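Local coordinates for protein putative phosphosugar isomerases (Salmonella typhimurium LT2, PDB 3FKJ) that probably binds phosphorylated sugars through SIS-type domains and may isomerise them, at residues Gln198-Arg203 and Asp322-Ala327; Ala206-Glu211 and Lys290-Asp295; Tyr215-Gly220 and Phe264-Ser269; Gln238-Ala243 and Thr330-Pro335. All coordinates share one frame; numbering follows the deposited sequence.

Contact 1 of 4, residues Gln198-Arg203 and Asp322-Ala327; sequences QEDAQR and DVYNLA
Ala201, on helix 198-208, meets three residues of helix 313-331. Its CB lies over one face of the Tyr324 ring, a CH-pi contact of 4.1 Å to the ring centroid, and also touches Val323 CG1 (3.7 Å) and Ala327 CB (4.0 Å). With alanine on both sides, the short segment axes can approach to 8.4 Å, at a crossing angle of -37°. The bent side chain of Gln198 crosses Val323 at about a right angle, its amide against CG1, while its NE2 is bonded to Tyr145. At the ring's edge, Tyr324 OH donates to Asp200 OD2 at 2.7 Å, using the anti lone pair of the carboxylate. CG of Asp200 stands anti to its backbone N (chi1 -169°), which brings the acid round to the tyrosine. Further out, Asp200 OD1 forms a salt bridge with Arg203 NH2 at 3.0 Å, and OD2 takes a second bond from Gln292, so both carboxylate oxygens are held. A water links Gln202 OE1 to Ala327 O at the outer margin. The two helices pack together on one side of the parallel sheet, Tyr324 reaching Gln292 and Ile294 of strand 290-295, as in a layered alpha/beta domain of the SIS type.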
loop_
_atom_site.group_PDB
_atom_site.type_symbol
_atom_site.label_atom_id
_atom_site.label_comp_id
_atom_site.label_asym_id
_atom_site.label_seq_id
_atom_site.Cartn_x
_atom_site.Cartn_y
_atom_site.Cartn_z
ATOM N N GLN A 198 21.953 19.127 8.815
ATOM C CA GLN A 198 23.300 18.540 8.944
ATOM C C GLN A 198 23.620 18.173 10.377
ATOM O O GLN A 198 24.149 17.106 10.647
ATOM C CB GLN A 198 24.399 19.490 8.453
ATOM C CG GLN A 198 24.313 19.876 6.971
ATOM C CD GLN A 198 24.465 18.697 6.027
ATOM O OE1 GLN A 198 25.182 17.734 6.325
ATOM N NE2 GLN A 198 23.783 18.766 4.870
ATOM N N GLU A 199 23.303 19.070 11.298
ATOM C CA GLU A 199 23.665 18.863 12.694
ATOM C C GLU A 199 22.812 17.759 13.278
ATOM O O GLU A 199 23.324 16.816 13.870
ATOM C CB GLU A 199 23.463 20.156 13.485
ATOM C CG GLU A 199 24.140 20.198 14.838
ATOM C CD GLU A 199 24.268 21.625 15.397
ATOM O OE1 GLU A 199 23.748 22.583 14.778
ATOM O OE2 GLU A 199 24.899 21.794 16.469
ATOM N N ASP A 200 21.501 17.880 13.093
ATOM C CA ASP A 200 20.566 16.863 13.589
ATOM C C ASP A 200 20.916 15.464 13.058
ATOM O O ASP A 200 20.891 14.503 13.821
ATOM C CB ASP A 200 19.116 17.229 13.250
ATOM C CG ASP A 200 18.104 16.337 13.964
ATOM O OD1 ASP A 200 18.146 16.273 15.198
ATOM O OD2 ASP A 200 17.265 15.692 13.290
ATOM N N ALA A 201 21.280 15.385 11.777
ATOM C CA ALA A 201 21.611 14.128 11.101
ATOM C C ALA A 201 22.803 13.443 11.738
ATOM O O ALA A 201 22.809 12.223 11.896
ATOM C CB ALA A 201 21.882 14.386 9.635
ATOM N N GLN A 202 23.808 14.237 12.097
ATOM C CA GLN A 202 24.993 13.751 12.823
ATOM C C GLN A 202 24.659 13.146 14.174
ATOM O O GLN A 202 25.220 12.143 14.589
ATOM C CB GLN A 202 25.995 14.898 13.047
ATOM C CG GLN A 202 26.780 15.294 11.823
ATOM C CD GLN A 202 27.247 14.081 11.053
ATOM O OE1 GLN A 202 27.854 13.180 11.623
ATOM N NE2 GLN A 202 26.919 14.023 9.762
ATOM N N ARG A 203 23.755 13.809 14.863
ATOM C CA ARG A 203 23.372 13.459 16.212
ATOM C C ARG A 203 22.498 12.166 16.153
ATOM O O ARG A 203 22.644 11.229 16.972
ATOM C CB ARG A 203 22.702 14.724 16.780
ATOM C CG ARG A 203 22.112 14.664 18.152
ATOM C CD ARG A 203 20.571 14.733 18.094
ATOM N NE ARG A 203 19.983 13.402 18.192
ATOM C CZ ARG A 203 19.138 12.829 17.328
ATOM N NH1 ARG A 203 18.736 11.589 17.591
ATOM N NH2 ARG A 203 18.666 13.459 16.233
ATOM N N ASP A 322 18.356 11.926 2.481
ATOM C CA ASP A 322 19.711 11.664 1.942
ATOM C C ASP A 322 20.765 12.039 2.955
ATOM O O ASP A 322 21.789 11.355 3.070
ATOM C CB ASP A 322 19.980 12.429 0.640
ATOM C CG ASP A 322 19.384 11.748 -0.601
ATOM O OD1 ASP A 322 19.059 10.551 -0.549
ATOM O OD2 ASP A 322 19.257 12.412 -1.652
ATOM N N VAL A 323 20.489 13.101 3.711
ATOM C CA VAL A 323 21.453 13.630 4.688
ATOM C C VAL A 323 21.527 12.684 5.879
ATOM O O VAL A 323 22.606 12.273 6.270
ATOM C CB VAL A 323 21.117 15.109 5.135
ATOM C CG1 VAL A 323 22.177 15.649 6.135
ATOM C CG2 VAL A 323 20.957 16.025 3.901
ATOM N N TYR A 324 20.370 12.300 6.423
ATOM C CA TYR A 324 20.350 11.381 7.544
ATOM C C TYR A 324 20.934 10.028 7.152
ATOM O O TYR A 324 21.663 9.446 7.929
ATOM C CB TYR A 324 18.937 11.193 8.070
ATOM C CG TYR A 324 18.385 12.406 8.754
ATOM C CD1 TYR A 324 17.765 13.406 8.025
ATOM C CD2 TYR A 324 18.480 12.552 10.133
ATOM C CE1 TYR A 324 17.260 14.536 8.642
ATOM C CE2 TYR A 324 17.967 13.666 10.757
ATOM C CZ TYR A 324 17.354 14.663 10.008
ATOM O OH TYR A 324 16.829 15.798 10.619
ATOM N N ASN A 325 20.599 9.549 5.949
ATOM C CA ASN A 325 21.092 8.264 5.438
ATOM C C ASN A 325 22.600 8.149 5.298
ATOM O O ASN A 325 23.165 7.087 5.601
ATOM C CB ASN A 325 20.450 7.894 4.108
ATOM C CG ASN A 325 18.959 7.784 4.196
ATOM O OD1 ASN A 325 18.403 7.701 5.282
ATOM N ND2 ASN A 325 18.293 7.794 3.051
ATOM N N LEU A 326 23.247 9.214 4.822
ATOM C CA LEU A 326 24.709 9.251 4.758
ATOM C C LEU A 326 25.306 9.305 6.172
ATOM O O LEU A 326 26.234 8.565 6.502
ATOM C CB LEU A 326 25.188 10.456 3.934
ATOM C CG LEU A 326 26.619 10.458 3.392
ATOM C CD1 LEU A 326 26.818 9.288 2.440
ATOM C CD2 LEU A 326 26.911 11.770 2.712
ATOM N N ALA A 327 24.789 10.196 7.006
ATOM C CA ALA A 327 25.241 10.271 8.393
ATOM C C ALA A 327 25.147 8.911 9.115
ATOM O O ALA A 327 26.069 8.516 9.834
ATOM C CB ALA A 327 24.464 11.330 9.145
HETATM O O HOH W 1 27.881 10.122 10.951
#

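Contact 2 of 4, residues Ala206-Glu211 and Lys290-Asp295; sequences AEWKDE and KLQLID
The indole of Trp208 has the Lys290 side chain laid across one face. Lys290 CE is 3.6 Å from the centroid of the five-membered ring, 13° off its normal, and NZ follows at 4.4 Å in a cation-pi contact. At the indole edge, near its plane, comes Leu291 C, while Trp208 CH2 reaches Lys290 O at 3.3 Å and Trp208 CZ2 meets Gln292 CB at 3.6 Å. Lysine suits this place because a long apolar chain can lie on the indole and still end in a charge. Here the chain is extended beyond CG, with CG itself anti to the backbone N (chi1 -170°), and its methylenes hold the ammonium over the five-membered ring. There Lys290 NZ donates to Glu207 O at 2.7 Å, from above that carbonyl's plane, and forms a salt bridge with Glu211 OE2, also 2.7 Å away, on the anti lone pair. Glu211 is brought to this spot by a type I turn, Trp208 to Glu211, whose closing bond runs from Glu211 N to Trp208 O. Glu207 turns its carboxylate to Arg203 instead. The contact thus ties the end of helix 198-208 to strand 290-295. With a carboxylate, a carbonyl and an aromatic face beside it, the ammonium is probably stabilised in its protonated, charged form.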
loop_
_atom_site.group_PDB
_atom_site.type_symbol
_atom_site.label_atom_id
_atom_site.label_comp_id
_atom_site.label_asym_id
_atom_site.label_seq_id
_atom_site.Cartn_x
_atom_site.Cartn_y
_atom_site.Cartn_z
ATOM N N ALA A 206 24.917 9.101 15.328
ATOM C CA ALA A 206 25.603 8.667 16.556
ATOM C C ALA A 206 24.648 7.933 17.517
ATOM O O ALA A 206 25.022 6.934 18.133
ATOM C CB ALA A 206 26.291 9.827 17.264
ATOM N N GLU A 207 23.410 8.404 17.630
ATOM C CA GLU A 207 22.475 7.821 18.601
ATOM C C GLU A 207 21.688 6.606 18.109
ATOM O O GLU A 207 21.184 5.831 18.931
ATOM C CB GLU A 207 21.538 8.894 19.146
ATOM C CG GLU A 207 22.258 9.770 20.167
ATOM C CD GLU A 207 21.660 11.152 20.315
ATOM O OE1 GLU A 207 20.415 11.252 20.292
ATOM O OE2 GLU A 207 22.440 12.129 20.484
ATOM N N TRP A 208 21.624 6.410 16.791
ATOM C CA TRP A 208 20.781 5.347 16.185
ATOM C C TRP A 208 21.581 4.230 15.540
ATOM O O TRP A 208 21.018 3.240 15.103
ATOM C CB TRP A 208 19.845 5.955 15.141
ATOM C CG TRP A 208 18.706 6.755 15.726
ATOM C CD1 TRP A 208 18.789 7.886 16.505
ATOM C CD2 TRP A 208 17.314 6.497 15.551
ATOM N NE1 TRP A 208 17.535 8.348 16.809
ATOM C CE2 TRP A 208 16.607 7.516 16.242
ATOM C CE3 TRP A 208 16.587 5.520 14.859
ATOM C CZ2 TRP A 208 15.204 7.555 16.286
ATOM C CZ3 TRP A 208 15.183 5.573 14.902
ATOM C CH2 TRP A 208 14.517 6.579 15.598
ATOM N N LYS A 209 22.902 4.364 15.527
ATOM C CA LYS A 209 23.783 3.418 14.859
ATOM C C LYS A 209 23.680 1.974 15.315
ATOM O O LYS A 209 24.020 1.074 14.541
ATOM C CB LYS A 209 25.246 3.873 14.993
ATOM C CG LYS A 209 25.731 4.136 16.413
ATOM C CD LYS A 209 27.235 4.227 16.409
ATOM C CE LYS A 209 27.781 4.604 17.768
ATOM N NZ LYS A 209 29.169 4.149 17.799
ATOM N N ASP A 210 23.215 1.743 16.549
ATOM C CA ASP A 210 23.098 0.383 17.076
ATOM C C ASP A 210 21.691 -0.224 17.058
ATOM O O ASP A 210 21.517 -1.346 17.491
ATOM C CB ASP A 210 23.689 0.321 18.486
ATOM C CG ASP A 210 25.145 0.758 18.522
ATOM O OD1 ASP A 210 25.916 0.316 17.646
ATOM O OD2 ASP A 210 25.516 1.560 19.396
ATOM N N GLU A 211 20.698 0.485 16.523
ATOM C CA GLU A 211 19.336 -0.046 16.422
ATOM C C GLU A 211 19.257 -1.139 15.348
ATOM O O GLU A 211 19.823 -1.016 14.257
ATOM C CB GLU A 211 18.345 1.078 16.130
ATOM C CG GLU A 211 18.374 2.214 17.185
ATOM C CD GLU A 211 17.927 1.740 18.563
ATOM O OE1 GLU A 211 17.442 0.597 18.674
ATOM O OE2 GLU A 211 18.070 2.491 19.549
ATOM N N LYS A 290 11.645 5.980 21.025
ATOM C CA LYS A 290 12.792 6.668 20.461
ATOM C C LYS A 290 12.384 7.291 19.160
ATOM O O LYS A 290 12.397 6.633 18.124
ATOM C CB LYS A 290 13.952 5.703 20.218
ATOM C CG LYS A 290 15.250 6.405 19.857
ATOM C CD LYS A 290 16.356 5.407 19.624
ATOM C CE LYS A 290 17.699 6.061 19.516
ATOM N NZ LYS A 290 18.755 5.097 19.837
ATOM N N LEU A 291 12.029 8.570 19.216
ATOM C CA LEU A 291 11.418 9.238 18.069
ATOM C C LEU A 291 12.408 10.180 17.392
ATOM O O LEU A 291 12.982 11.021 18.035
ATOM C CB LEU A 291 10.142 9.979 18.504
ATOM C CG LEU A 291 9.423 10.865 17.467
ATOM C CD1 LEU A 291 9.053 10.092 16.185
ATOM C CD2 LEU A 291 8.198 11.536 18.112
ATOM N N GLN A 292 12.626 9.994 16.093
ATOM C CA GLN A 292 13.255 10.999 15.236
ATOM C C GLN A 292 12.122 11.606 14.434
ATOM O O GLN A 292 11.474 10.915 13.619
ATOM C CB GLN A 292 14.267 10.376 14.277
ATOM C CG GLN A 292 14.827 11.354 13.215
ATOM C CD GLN A 292 15.696 12.438 13.845
ATOM O OE1 GLN A 292 16.360 12.193 14.837
ATOM N NE2 GLN A 292 15.672 13.641 13.279
ATOM N N LEU A 293 11.849 12.874 14.695
ATOM C CA LEU A 293 10.859 13.612 13.944
ATOM C C LEU A 293 11.541 14.361 12.806
ATOM O O LEU A 293 12.517 15.052 13.020
ATOM C CB LEU A 293 10.130 14.584 14.870
ATOM C CG LEU A 293 8.942 15.362 14.290
ATOM C CD1 LEU A 293 7.889 14.460 13.642
ATOM C CD2 LEU A 293 8.346 16.197 15.400
ATOM N N ILE A 294 11.039 14.200 11.590
ATOM C CA ILE A 294 11.454 15.050 10.467
ATOM C C ILE A 294 10.202 15.726 9.926
ATOM O O ILE A 294 9.348 15.079 9.334
ATOM C CB ILE A 294 12.173 14.232 9.380
ATOM C CG1 ILE A 294 13.383 13.488 10.013
ATOM C CG2 ILE A 294 12.605 15.154 8.247
ATOM C CD1 ILE A 294 14.112 12.534 9.101
ATOM N N ASP A 295 10.096 17.039 10.153
ATOM C CA ASP A 295 8.863 17.771 9.893
ATOM C C ASP A 295 8.985 18.619 8.637
ATOM O O ASP A 295 9.804 19.546 8.599
ATOM C CB ASP A 295 8.523 18.667 11.100
ATOM C CG ASP A 295 7.170 19.385 10.942
ATOM O OD1 ASP A 295 6.458 19.145 9.925
ATOM O OD2 ASP A 295 6.807 20.175 11.845
#

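Contact 3 of 4, residues Tyr215-Gly220 and Phe264-Ser269; sequences YMMGSG and FILLQS
A water is gripped from both segments: it accepts from Ser219 N, probably donates to Leu267 O at 2.6 Å, and is hydrogen-bonded to Ser269 OG at 2.7 Å. It bridges the strand ends just where the two strands diverge. Before that point the pairing is direct and parallel. Ile265 N donates to Tyr215 O, Met217 N to Ile265 O, and Leu267 N to Met217 O; this last bond, 2.7 Å long, is nearly straight at 173°. Side chains alternate between the faces. On one, selenomethionine Met216 lies alongside Ile265, pointing the same way, with Met216 SE 3.6 Å from Ile265 CB; bends at chi2 (-51°) and chi3 curl its CE back over the strand toward Leu267 CG. Met216 also packs against Glu229, Ser230 and Leu234 of helix 223-238. On the other face, in the conformer described, Met217 CE meets Phe264 CD1 and Met217 CG meets Leu266 CD1, both at 3.6 Å, while Tyr215 CB touches Phe264 CD1. Tyr215 OH reaches Asn241 of the second subunit. Ser219 OG bonds to Asp277 and Thr273, and Ser269 OG to Ser222. Adjacent parallel strands ending in serine- and glycine-rich loops at their C-terminal ends are typical of the SIS fold, in whose relatives such loops bind the sugar phosphate.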
loop_
_atom_site.group_PDB
_atom_site.type_symbol
_atom_site.label_atom_id
_atom_site.label_comp_id
_atom_site.label_asym_id
_atom_site.label_seq_id
_atom_site.Cartn_x
_atom_site.Cartn_y
_atom_site.Cartn_z
ATOM N N TYR A 215 11.015 1.578 12.927
ATOM C CA TYR A 215 9.707 1.777 12.265
ATOM C C TYR A 215 9.617 3.178 11.578
ATOM O O TYR A 215 9.867 4.193 12.215
ATOM C CB TYR A 215 8.534 1.528 13.235
ATOM C CG TYR A 215 8.453 0.090 13.709
ATOM C CD1 TYR A 215 7.952 -0.917 12.867
ATOM C CD2 TYR A 215 8.924 -0.283 14.974
ATOM C CE1 TYR A 215 7.901 -2.234 13.271
ATOM C CE2 TYR A 215 8.874 -1.604 15.402
ATOM C CZ TYR A 215 8.354 -2.587 14.533
ATOM O OH TYR A 215 8.278 -3.900 14.907
HETATM N N MSE A 216 9.345 3.166 10.262
HETATM C CA MSE A 216 9.051 4.363 9.466
HETATM C C MSE A 216 7.574 4.696 9.516
HETATM O O MSE A 216 6.692 3.790 9.472
HETATM C CB MSE A 216 9.435 4.163 8.010
HETATM C CG MSE A 216 10.922 3.916 7.768
HETATM SE SE MSE A 216 12.112 5.197 8.572
HETATM C CE MSE A 216 11.183 6.833 7.789
HETATM N N MSE A 217 7.286 5.981 9.619
HETATM C CA MSE A 217 5.902 6.439 9.721
HETATM C C MSE A 217 5.694 7.761 8.976
HETATM O O MSE A 217 6.599 8.590 8.851
HETATM C CB MSE A 217 5.505 6.554 11.213
HETATM C CG MSE A 217 4.028 6.842 11.480
HETATM SE SE MSE A 217 3.582 6.895 13.406
HETATM C CE MSE A 217 4.415 5.286 13.928
ATOM N N GLY A 218 4.473 7.921 8.490
ATOM C CA GLY A 218 4.051 9.048 7.728
ATOM C C GLY A 218 2.615 8.833 7.320
ATOM O O GLY A 218 2.038 7.755 7.516
ATOM N N SER A 219 2.035 9.880 6.755
ATOM C CA SER A 219 0.667 9.838 6.268
ATOM C C SER A 219 0.549 10.699 5.058
ATOM O O SER A 219 1.460 11.450 4.743
ATOM C CB SER A 219 -0.304 10.361 7.345
ATOM O OG SER A 219 -0.072 11.740 7.610
ATOM N N GLY A 220 -0.603 10.645 4.411
ATOM C CA GLY A 220 -0.858 11.520 3.252
ATOM C C GLY A 220 0.254 11.566 2.239
ATOM O O GLY A 220 0.657 10.522 1.732
ATOM N N PHE A 264 11.175 4.917 16.140
ATOM C CA PHE A 264 10.295 5.404 15.083
ATOM C C PHE A 264 10.919 6.637 14.428
ATOM O O PHE A 264 11.336 7.565 15.111
ATOM C CB PHE A 264 8.945 5.845 15.663
ATOM C CG PHE A 264 8.181 4.754 16.346
ATOM C CD1 PHE A 264 7.285 3.972 15.634
ATOM C CD2 PHE A 264 8.321 4.534 17.709
ATOM C CE1 PHE A 264 6.560 2.960 16.259
ATOM C CE2 PHE A 264 7.600 3.539 18.342
ATOM C CZ PHE A 264 6.717 2.727 17.587
ATOM N N ILE A 265 10.948 6.649 13.107
ATOM C CA ILE A 265 11.224 7.844 12.346
ATOM C C ILE A 265 9.884 8.242 11.680
ATOM O O ILE A 265 9.347 7.491 10.838
ATOM C CB ILE A 265 12.341 7.622 11.267
ATOM C CG1 ILE A 265 13.589 7.018 11.941
ATOM C CG2 ILE A 265 12.626 8.975 10.525
ATOM C CD1 ILE A 265 14.564 6.284 11.032
ATOM N N LEU A 266 9.357 9.395 12.108
ATOM C CA LEU A 266 8.118 9.972 11.589
ATOM C C LEU A 266 8.469 11.063 10.605
ATOM O O LEU A 266 9.177 12.003 10.931
ATOM C CB LEU A 266 7.222 10.528 12.699
ATOM C CG LEU A 266 5.911 11.263 12.320
ATOM C CD1 LEU A 266 4.940 10.307 11.674
ATOM C CD2 LEU A 266 5.270 11.880 13.536
ATOM N N LEU A 267 7.992 10.893 9.380
ATOM C CA LEU A 267 8.073 11.912 8.343
ATOM C C LEU A 267 6.767 12.652 8.344
ATOM O O LEU A 267 5.835 12.238 7.685
ATOM C CB LEU A 267 8.312 11.276 6.980
ATOM C CG LEU A 267 9.518 10.324 6.887
ATOM C CD1 LEU A 267 9.652 9.941 5.476
ATOM C CD2 LEU A 267 10.803 10.958 7.405
ATOM N N GLN A 268 6.725 13.726 9.128
ATOM C CA GLN A 268 5.525 14.535 9.343
ATOM C C GLN A 268 5.271 15.486 8.154
ATOM O O GLN A 268 6.205 16.067 7.576
ATOM C CB GLN A 268 5.639 15.344 10.657
ATOM C CG GLN A 268 4.394 16.140 11.013
ATOM C CD GLN A 268 4.421 16.732 12.408
ATOM O OE1 GLN A 268 5.491 16.956 12.979
ATOM N NE2 GLN A 268 3.233 16.995 12.968
ATOM N N SER A 269 3.990 15.615 7.818
ATOM C CA SER A 269 3.543 16.396 6.683
ATOM C C SER A 269 2.925 17.718 7.120
ATOM O O SER A 269 2.454 17.872 8.275
ATOM C CB SER A 269 2.455 15.636 5.898
ATOM O OG SER A 269 2.914 14.406 5.387
HETATM O O HOH W 2 3.257 12.491 7.287
#

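Contact 4 of 4, residues Gln238-Ala243 and Thr330-Pro335; sequences QWINSA and TARNHP
A Schellman motif ends helix 313-331 at Asn333, and the chain beyond it packs against the turn that leads from helix 223-238 into strand 241-246. Gln238 bridges the two sides. Its OE1 accepts from Arg332 NH1 at 2.9 Å, the donor standing well above the carbonyl plane, while its NE2 donates to His334 O at 2.9 Å, an acceptor lying nearly in the amide plane. Arg332 NH1 gives a second bond to Gln238 O, 3.0 Å, in the carbonyl plane on a lone pair, and the long arginine chain, bent at chi3 (73°), is what lets one nitrogen reach both oxygens. Ile240 CD1 sits over the centre of one guanidinium face, 3.6 Å from Arg332 CZ, and Arg332 NE bonds to Lys209 O. Gln238 CA covers one face of the His334 ring, 3.8 Å from its centroid. The edge of that ring points at Trp239, His334 CE1 3.4 Å from Trp239 CD2, a T-shaped pair with planes at 83°. Trp239 NE1 reaches Glu256 of the second subunit, joining this corner to the dimer. Glutamine suits its place by accepting and donating at once; its two oxygens and Lys209 O, all neutral, would probably help to stabilise the arginine's charge.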
loop_
_atom_site.group_PDB
_atom_site.type_symbol
_atom_site.label_atom_id
_atom_site.label_comp_id
_atom_site.label_asym_id
_atom_site.label_seq_id
_atom_site.Cartn_x
_atom_site.Cartn_y
_atom_site.Cartn_z
ATOM N N GLN A 238 21.160 -0.778 4.547
ATOM C CA GLN A 238 21.710 -0.804 5.894
ATOM C C GLN A 238 21.567 -2.112 6.611
ATOM O O GLN A 238 22.141 -2.273 7.667
ATOM C CB GLN A 238 21.097 0.314 6.767
ATOM C CG GLN A 238 21.507 1.714 6.409
ATOM C CD GLN A 238 22.983 1.959 6.609
ATOM O OE1 GLN A 238 23.433 2.134 7.721
ATOM N NE2 GLN A 238 23.724 2.012 5.525
ATOM N N TRP A 239 20.805 -3.045 6.061
ATOM C CA TRP A 239 20.448 -4.293 6.745
ATOM C C TRP A 239 19.876 -4.083 8.161
ATOM O O TRP A 239 20.249 -4.786 9.072
ATOM C CB TRP A 239 21.590 -5.316 6.768
ATOM C CG TRP A 239 22.201 -5.604 5.453
ATOM C CD1 TRP A 239 21.585 -5.556 4.218
ATOM C CD2 TRP A 239 23.546 -6.061 5.217
ATOM N NE1 TRP A 239 22.487 -5.904 3.233
ATOM C CE2 TRP A 239 23.697 -6.211 3.812
ATOM C CE3 TRP A 239 24.644 -6.353 6.053
ATOM C CZ2 TRP A 239 24.910 -6.618 3.230
ATOM C CZ3 TRP A 239 25.847 -6.745 5.464
ATOM C CH2 TRP A 239 25.960 -6.883 4.066
ATOM N N ILE A 240 18.940 -3.138 8.303
ATOM C CA ILE A 240 18.233 -2.863 9.576
ATOM C C ILE A 240 16.773 -3.272 9.381
ATOM O O ILE A 240 16.134 -2.870 8.411
ATOM C CB ILE A 240 18.293 -1.340 9.936
ATOM C CG1 ILE A 240 19.717 -0.919 10.303
ATOM C CG2 ILE A 240 17.300 -0.988 11.066
ATOM C CD1 ILE A 240 20.006 0.605 10.098
ATOM N N ASN A 241 16.252 -4.074 10.302
ATOM C CA ASN A 241 14.919 -4.563 10.193
ATOM C C ASN A 241 13.985 -3.365 10.256
ATOM O O ASN A 241 14.212 -2.430 11.042
ATOM C CB ASN A 241 14.582 -5.509 11.343
ATOM C CG ASN A 241 15.445 -6.734 11.369
ATOM O OD1 ASN A 241 15.296 -7.625 10.538
ATOM N ND2 ASN A 241 16.328 -6.812 12.372
ATOM N N SER A 242 12.962 -3.374 9.420
ATOM C CA SER A 242 12.092 -2.217 9.322
ATOM C C SER A 242 10.732 -2.569 8.756
ATOM O O SER A 242 10.577 -3.517 7.949
ATOM C CB SER A 242 12.768 -1.116 8.465
ATOM O OG SER A 242 12.047 0.095 8.479
ATOM N N ALA A 243 9.753 -1.802 9.221
ATOM C CA ALA A 243 8.416 -1.754 8.646
ATOM C C ALA A 243 8.024 -0.304 8.528
ATOM O O ALA A 243 8.523 0.532 9.270
ATOM C CB ALA A 243 7.370 -2.492 9.567
ATOM N N THR A 330 27.672 6.262 7.614
ATOM C CA THR A 330 29.060 6.518 8.067
ATOM C C THR A 330 29.212 6.065 9.516
ATOM O O THR A 330 30.122 5.295 9.806
ATOM C CB THR A 330 29.457 7.993 7.881
ATOM O OG1 THR A 330 28.992 8.429 6.598
ATOM C CG2 THR A 330 30.986 8.186 7.949
ATOM N N ALA A 331 28.285 6.478 10.400
ATOM C CA ALA A 331 28.304 6.046 11.820
ATOM C C ALA A 331 28.292 4.535 11.970
ATOM O O ALA A 331 28.901 4.015 12.895
ATOM C CB ALA A 331 27.151 6.627 12.603
ATOM N N ARG A 332 27.614 3.831 11.057
ATOM C CA ARG A 332 27.528 2.380 11.143
ATOM C C ARG A 332 28.600 1.641 10.363
ATOM O O ARG A 332 28.596 0.433 10.354
ATOM C CB ARG A 332 26.158 1.894 10.687
ATOM C CG ARG A 332 25.020 2.446 11.528
ATOM C CD ARG A 332 23.677 1.946 11.043
ATOM N NE ARG A 332 23.435 0.535 11.365
ATOM C CZ ARG A 332 23.434 -0.479 10.495
ATOM N NH1 ARG A 332 23.720 -0.300 9.216
ATOM N NH2 ARG A 332 23.173 -1.702 10.918
ATOM N N ASN A 333 29.495 2.350 9.692
ATOM C CA ASN A 333 30.504 1.711 8.853
ATOM C C ASN A 333 29.896 0.757 7.825
ATOM O O ASN A 333 30.423 -0.340 7.575
ATOM C CB ASN A 333 31.522 0.989 9.739
ATOM C CG ASN A 333 32.906 1.020 9.178
ATOM O OD1 ASN A 333 33.286 1.962 8.473
ATOM N ND2 ASN A 333 33.690 -0.013 9.488
ATOM N N HIS A 334 28.774 1.199 7.241
ATOM C CA HIS A 334 28.012 0.432 6.283
ATOM C C HIS A 334 27.639 1.376 5.106
ATOM O O HIS A 334 26.636 2.094 5.162
ATOM C CB HIS A 334 26.784 -0.152 6.984
ATOM C CG HIS A 334 25.972 -1.091 6.147
ATOM N ND1 HIS A 334 25.589 -2.331 6.602
ATOM C CD2 HIS A 334 25.429 -0.961 4.909
ATOM C CE1 HIS A 334 24.831 -2.916 5.694
ATOM N NE2 HIS A 334 24.730 -2.110 4.649
ATOM N N PRO A 335 28.512 1.455 4.084
ATOM C CA PRO A 335 28.164 2.307 2.931
ATOM C C PRO A 335 26.793 1.969 2.297
ATOM O O PRO A 335 26.341 0.825 2.307
ATOM C CB PRO A 335 29.312 2.070 1.951
ATOM C CG PRO A 335 30.492 1.663 2.860
ATOM C CD PRO A 335 29.870 0.873 3.974
#

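The four contacts lie in or against one parallel sheet, ordered 241-246, 213-218, 263-268, 290-295. Contact 3 pairs its two central strands; contact 2 fastens the edge strand 290-295 to the end of helix 198-208, and contact 4 lies at the entry to the other edge strand. Contact 1 joins helices 198-208 and 313-331 and touches contact 2, about 10 Å away between centres, through Gln292. Contacts 3 and 4, with centres about 18 Å apart, meet where Met216 N bonds to Ala243 O, and both reach the second subunit. Along the chain, contact 1 spans contacts 2 and 3, whereas contact 4 crosses all three, so helix 313-331, late in the sequence, packs back on helix 198-208.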